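Local structure of aldehyde reductase YahK (Escherichia coli, 1UUF) at residues H254-T264 against T276-V287. The protein reduces a wide range of aldehydes to their primary alcohols, strongly preferring NADPH over NADH as electron donor, and binds two zinc ions per subunit. Numbering follows the deposited sequence.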
loop_
_atom_site.group_PDB
_atom_site.type_symbol
_atom_site.label_atom_id
_atom_site.label_comp_id
_atom_site.label_asym_id
_atom_site.label_seq_id
_atom_site.Cartn_x
_atom_site.Cartn_y
_atom_site.Cartn_z
ATOM N N HIS A 254 -8.507 18.289 -6.797
ATOM C CA HIS A 254 -8.182 16.943 -7.272
ATOM C C HIS A 254 -8.530 15.847 -6.274
ATOM O O HIS A 254 -8.030 14.725 -6.367
ATOM C CB HIS A 254 -6.691 16.867 -7.608
ATOM C CG HIS A 254 -6.276 17.796 -8.706
ATOM N ND1 HIS A 254 -6.415 17.480 -10.040
ATOM C CD2 HIS A 254 -5.753 19.044 -8.667
ATOM C CE1 HIS A 254 -5.996 18.494 -10.775
ATOM N NE2 HIS A 254 -5.590 19.456 -9.967
ATOM N N LEU A 255 -9.389 16.171 -5.317
ATOM C CA LEU A 255 -9.799 15.203 -4.306
ATOM C C LEU A 255 -10.310 13.905 -4.933
ATOM O O LEU A 255 -11.064 13.932 -5.908
ATOM C CB LEU A 255 -10.903 15.801 -3.430
ATOM C CG LEU A 255 -11.427 14.919 -2.297
ATOM C CD1 LEU A 255 -10.387 14.841 -1.183
ATOM C CD2 LEU A 255 -12.728 15.498 -1.763
ATOM N N LYS A 256 -9.891 12.774 -4.368
ATOM C CA LYS A 256 -10.313 11.450 -4.830
ATOM C C LYS A 256 -10.375 11.318 -6.351
ATOM O O LYS A 256 -11.374 10.841 -6.888
ATOM C CB LYS A 256 -11.695 11.124 -4.250
ATOM C CG LYS A 256 -11.789 11.239 -2.737
ATOM C CD LYS A 256 -13.232 11.096 -2.259
ATOM C CE LYS A 256 -13.342 11.244 -0.746
ATOM N NZ LYS A 256 -14.758 11.193 -0.267
ATOM N N SER A 257 -9.312 11.704 -7.052
ATOM C CA SER A 257 -9.337 11.632 -8.511
ATOM C C SER A 257 -8.187 10.883 -9.169
ATOM O O SER A 257 -8.240 10.610 -10.373
ATOM C CB SER A 257 -9.377 13.044 -9.098
ATOM O OG SER A 257 -8.139 13.701 -8.888
ATOM N N PHE A 258 -7.151 10.552 -8.403
ATOM C CA PHE A 258 -5.999 9.863 -8.978
ATOM C C PHE A 258 -6.023 8.349 -8.914
ATOM O O PHE A 258 -6.366 7.760 -7.894
ATOM C CB PHE A 258 -4.701 10.340 -8.324
ATOM C CG PHE A 258 -4.278 11.711 -8.747
ATOM C CD1 PHE A 258 -4.723 12.832 -8.058
ATOM C CD2 PHE A 258 -3.441 11.883 -9.844
ATOM C CE1 PHE A 258 -4.340 14.109 -8.455
ATOM C CE2 PHE A 258 -3.052 13.152 -10.251
ATOM C CZ PHE A 258 -3.502 14.271 -9.552
ATOM N N ASP A 259 -5.636 7.724 -10.018
ATOM C CA ASP A 259 -5.568 6.276 -10.085
ATOM C C ASP A 259 -4.258 5.868 -9.437
ATOM O O ASP A 259 -4.180 4.868 -8.724
ATOM C CB ASP A 259 -5.564 5.812 -11.541
ATOM C CG ASP A 259 -6.899 6.018 -12.223
ATOM O OD1 ASP A 259 -7.834 5.237 -11.946
ATOM O OD2 ASP A 259 -7.012 6.965 -13.028
ATOM N N PHE A 260 -3.233 6.675 -9.683
ATOM C CA PHE A 260 -1.904 6.389 -9.172
ATOM C C PHE A 260 -1.102 7.673 -8.978
ATOM O O PHE A 260 -1.209 8.607 -9.767
ATOM C CB PHE A 260 -1.193 5.473 -10.173
ATOM C CG PHE A 260 0.234 5.171 -9.824
ATOM C CD1 PHE A 260 0.552 4.489 -8.656
ATOM C CD2 PHE A 260 1.264 5.558 -10.679
ATOM C CE1 PHE A 260 1.878 4.195 -8.341
ATOM C CE2 PHE A 260 2.591 5.269 -10.374
ATOM C CZ PHE A 260 2.898 4.586 -9.201
ATOM N N ILE A 261 -0.315 7.721 -7.912
ATOM C CA ILE A 261 0.527 8.875 -7.653
ATOM C C ILE A 261 1.945 8.391 -7.402
ATOM O O ILE A 261 2.182 7.571 -6.520
ATOM C CB ILE A 261 0.057 9.683 -6.427
ATOM C CG1 ILE A 261 -1.281 10.362 -6.736
ATOM C CG2 ILE A 261 1.093 10.756 -6.085
ATOM C CD1 ILE A 261 -1.845 11.162 -5.583
ATOM N N LEU A 262 2.880 8.901 -8.194
ATOM C CA LEU A 262 4.286 8.541 -8.055
ATOM C C LEU A 262 4.974 9.681 -7.306
ATOM O O LEU A 262 5.114 10.779 -7.835
ATOM C CB LEU A 262 4.916 8.368 -9.441
ATOM C CG LEU A 262 6.394 7.978 -9.459
ATOM C CD1 LEU A 262 6.571 6.601 -8.831
ATOM C CD2 LEU A 262 6.895 7.987 -10.892
ATOM N N ASN A 263 5.384 9.426 -6.066
ATOM C CA ASN A 263 6.036 10.461 -5.267
ATOM C C ASN A 263 7.551 10.273 -5.317
ATOM O O ASN A 263 8.074 9.288 -4.798
ATOM C CB ASN A 263 5.512 10.397 -3.827
ATOM C CG ASN A 263 5.866 11.633 -3.020
ATOM O OD1 ASN A 263 5.078 12.096 -2.188
ATOM N ND2 ASN A 263 7.052 12.167 -3.255
ATOM N N THR A 264 8.249 11.221 -5.945
ATOM C CA THR A 264 9.701 11.143 -6.099
ATOM C C THR A 264 10.508 12.030 -5.156
ATOM O O THR A 264 11.741 12.040 -5.217
ATOM C CB THR A 264 10.131 11.510 -7.538
ATOM O OG1 THR A 264 9.980 12.923 -7.739
ATOM C CG2 THR A 264 9.282 10.764 -8.557
ATOM N N THR A 276 -5.485 11.583 0.196
ATOM C CA THR A 276 -6.873 11.959 -0.046
ATOM C C THR A 276 -7.151 12.266 -1.514
ATOM O O THR A 276 -8.309 12.383 -1.911
ATOM C CB THR A 276 -7.288 13.178 0.801
ATOM O OG1 THR A 276 -6.536 14.326 0.394
ATOM C CG2 THR A 276 -7.037 12.908 2.270
ATOM N N LEU A 277 -6.096 12.389 -2.318
ATOM C CA LEU A 277 -6.253 12.671 -3.747
ATOM C C LEU A 277 -6.426 11.380 -4.554
ATOM O O LEU A 277 -6.713 11.417 -5.751
ATOM C CB LEU A 277 -5.034 13.425 -4.286
ATOM C CG LEU A 277 -4.592 14.696 -3.560
ATOM C CD1 LEU A 277 -3.464 15.345 -4.351
ATOM C CD2 LEU A 277 -5.764 15.654 -3.411
ATOM N N LEU A 278 -6.242 10.240 -3.894
ATOM C CA LEU A 278 -6.370 8.940 -4.552
ATOM C C LEU A 278 -7.804 8.433 -4.640
ATOM O O LEU A 278 -8.583 8.598 -3.708
ATOM C CB LEU A 278 -5.553 7.890 -3.802
ATOM C CG LEU A 278 -4.036 8.040 -3.746
ATOM C CD1 LEU A 278 -3.474 7.011 -2.767
ATOM C CD2 LEU A 278 -3.450 7.847 -5.136
ATOM N N LYS A 279 -8.138 7.802 -5.762
ATOM C CA LYS A 279 -9.467 7.224 -5.943
ATOM C C LYS A 279 -9.506 5.965 -5.091
ATOM O O LYS A 279 -8.487 5.547 -4.539
ATOM C CB LYS A 279 -9.687 6.814 -7.398
ATOM C CG LYS A 279 -9.725 7.960 -8.388
ATOM C CD LYS A 279 -9.614 7.445 -9.815
ATOM C CE LYS A 279 -10.736 6.472 -10.158
ATOM N NZ LYS A 279 -10.620 6.003 -11.568
ATOM N N ARG A 280 -10.685 5.362 -4.987
ATOM C CA ARG A 280 -10.837 4.123 -4.242
ATOM C C ARG A 280 -9.922 3.110 -4.922
ATOM O O ARG A 280 -9.853 3.058 -6.154
ATOM C CB ARG A 280 -12.297 3.659 -4.298
ATOM C CG ARG A 280 -12.567 2.307 -3.642
ATOM C CD ARG A 280 -12.522 1.177 -4.658
ATOM N NE ARG A 280 -13.577 1.309 -5.660
ATOM C CZ ARG A 280 -13.740 0.484 -6.688
ATOM N NH1 ARG A 280 -12.917 -0.542 -6.858
ATOM N NH2 ARG A 280 -14.725 0.692 -7.552
ATOM N N ASP A 281 -9.220 2.318 -4.112
ATOM C CA ASP A 281 -8.281 1.308 -4.590
ATOM C C ASP A 281 -7.049 1.919 -5.256
ATOM O O ASP A 281 -6.287 1.221 -5.925
ATOM C CB ASP A 281 -8.959 0.335 -5.562
ATOM C CG ASP A 281 -9.652 -0.818 -4.845
ATOM O OD1 ASP A 281 -9.124 -1.270 -3.805
ATOM O OD2 ASP A 281 -10.706 -1.283 -5.328
ATOM N N GLY A 282 -6.857 3.220 -5.057
ATOM C CA GLY A 282 -5.710 3.904 -5.631
ATOM C C GLY A 282 -4.462 3.711 -4.789
ATOM O O GLY A 282 -4.546 3.381 -3.609
ATOM N N THR A 283 -3.298 3.935 -5.387
ATOM C CA THR A 283 -2.044 3.762 -4.671
ATOM C C THR A 283 -1.079 4.908 -4.912
ATOM O O THR A 283 -1.043 5.469 -6.003
ATOM C CB THR A 283 -1.325 2.475 -5.132
ATOM O OG1 THR A 283 -2.122 1.332 -4.807
ATOM C CG2 THR A 283 0.049 2.351 -4.468
ATOM N N MET A 284 -0.317 5.268 -3.882
ATOM C CA MET A 284 0.723 6.281 -4.042
ATOM C C MET A 284 1.993 5.514 -3.737
ATOM O O MET A 284 2.121 4.914 -2.668
ATOM C CB MET A 284 0.596 7.447 -3.061
ATOM C CG MET A 284 1.857 8.327 -3.076
ATOM S SD MET A 284 1.672 9.924 -2.263
ATOM C CE MET A 284 1.278 9.396 -0.595
ATOM N N THR A 285 2.921 5.507 -4.683
ATOM C CA THR A 285 4.171 4.786 -4.496
ATOM C C THR A 285 5.320 5.760 -4.352
ATOM O O THR A 285 5.450 6.694 -5.141
ATOM C CB THR A 285 4.439 3.851 -5.684
ATOM O OG1 THR A 285 3.399 2.869 -5.743
ATOM C CG2 THR A 285 5.791 3.150 -5.541
ATOM N N LEU A 286 6.147 5.535 -3.336
ATOM C CA LEU A 286 7.290 6.395 -3.067
ATOM C C LEU A 286 8.555 5.790 -3.681
ATOM O O LEU A 286 8.786 4.588 -3.567
ATOM C CB LEU A 286 7.485 6.534 -1.553
ATOM C CG LEU A 286 6.223 6.739 -0.708
ATOM C CD1 LEU A 286 6.595 6.763 0.767
ATOM C CD2 LEU A 286 5.533 8.021 -1.111
ATOM N N VAL A 287 9.366 6.619 -4.335
ATOM C CA VAL A 287 10.612 6.135 -4.928
ATOM C C VAL A 287 11.806 7.014 -4.571
ATOM O O VAL A 287 12.949 6.671 -4.881
ATOM C CB VAL A 287 10.523 6.026 -6.473
ATOM C CG1 VAL A 287 9.485 4.997 -6.857
ATOM C CG2 VAL A 287 10.185 7.383 -7.079
#
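Strands 260-263 and 282-286 pair in parallel, I261 beside M284, as neighbours in the six-stranded parallel sheet of the Rossmann-type coenzyme domain; helix 271-275 lies in the connection between them. Their axes run 13° apart, and four backbone bonds form the ladder: I261 N to T283 O, T285 N to I261 O, N263 N to T285 O and V287 N to N263 O. A shorter parallel pairing, F258 beside L278, precedes it: K279 N binds F258 O, and L277 O accepts both S257 N, from above the carbonyl plane at 2.9 Å, and F258 N, nearly in line with C=O at 2.8 Å. The same oxygen lies at the edge of the F258 ring, 3.4 Å from CD1.

On the face carrying I261, its CG1, anti to the carbonyl carbon (chi1 -68°), reaches back toward the shorter pairing and lies 3.7 Å from CD2 of L278, while CG2 packs against CG of M284; helix 271-275 covers M284. On the reverse face the F260 ring turns its edge to T285 OG1, 3.3 Å from CE1. That hydroxyl is buried without a hydrogen-bonding partner in the model. W190 packs against both residues.

Where the chain turns from K279 to G282 in a type II turn, K279 lies alongside D259, its CG 3.4 Å from C of S257. An alanine in place of K279 would remove this aliphatic cover and the ammonium, and would probably leave D259 OD1 without its cationic mate. D259 OD2 is hydrogen-bonded by K197 N, whereas K279 NZ meets OD1 on its syn side at 2.9 Å, 32° out of the carboxylate plane.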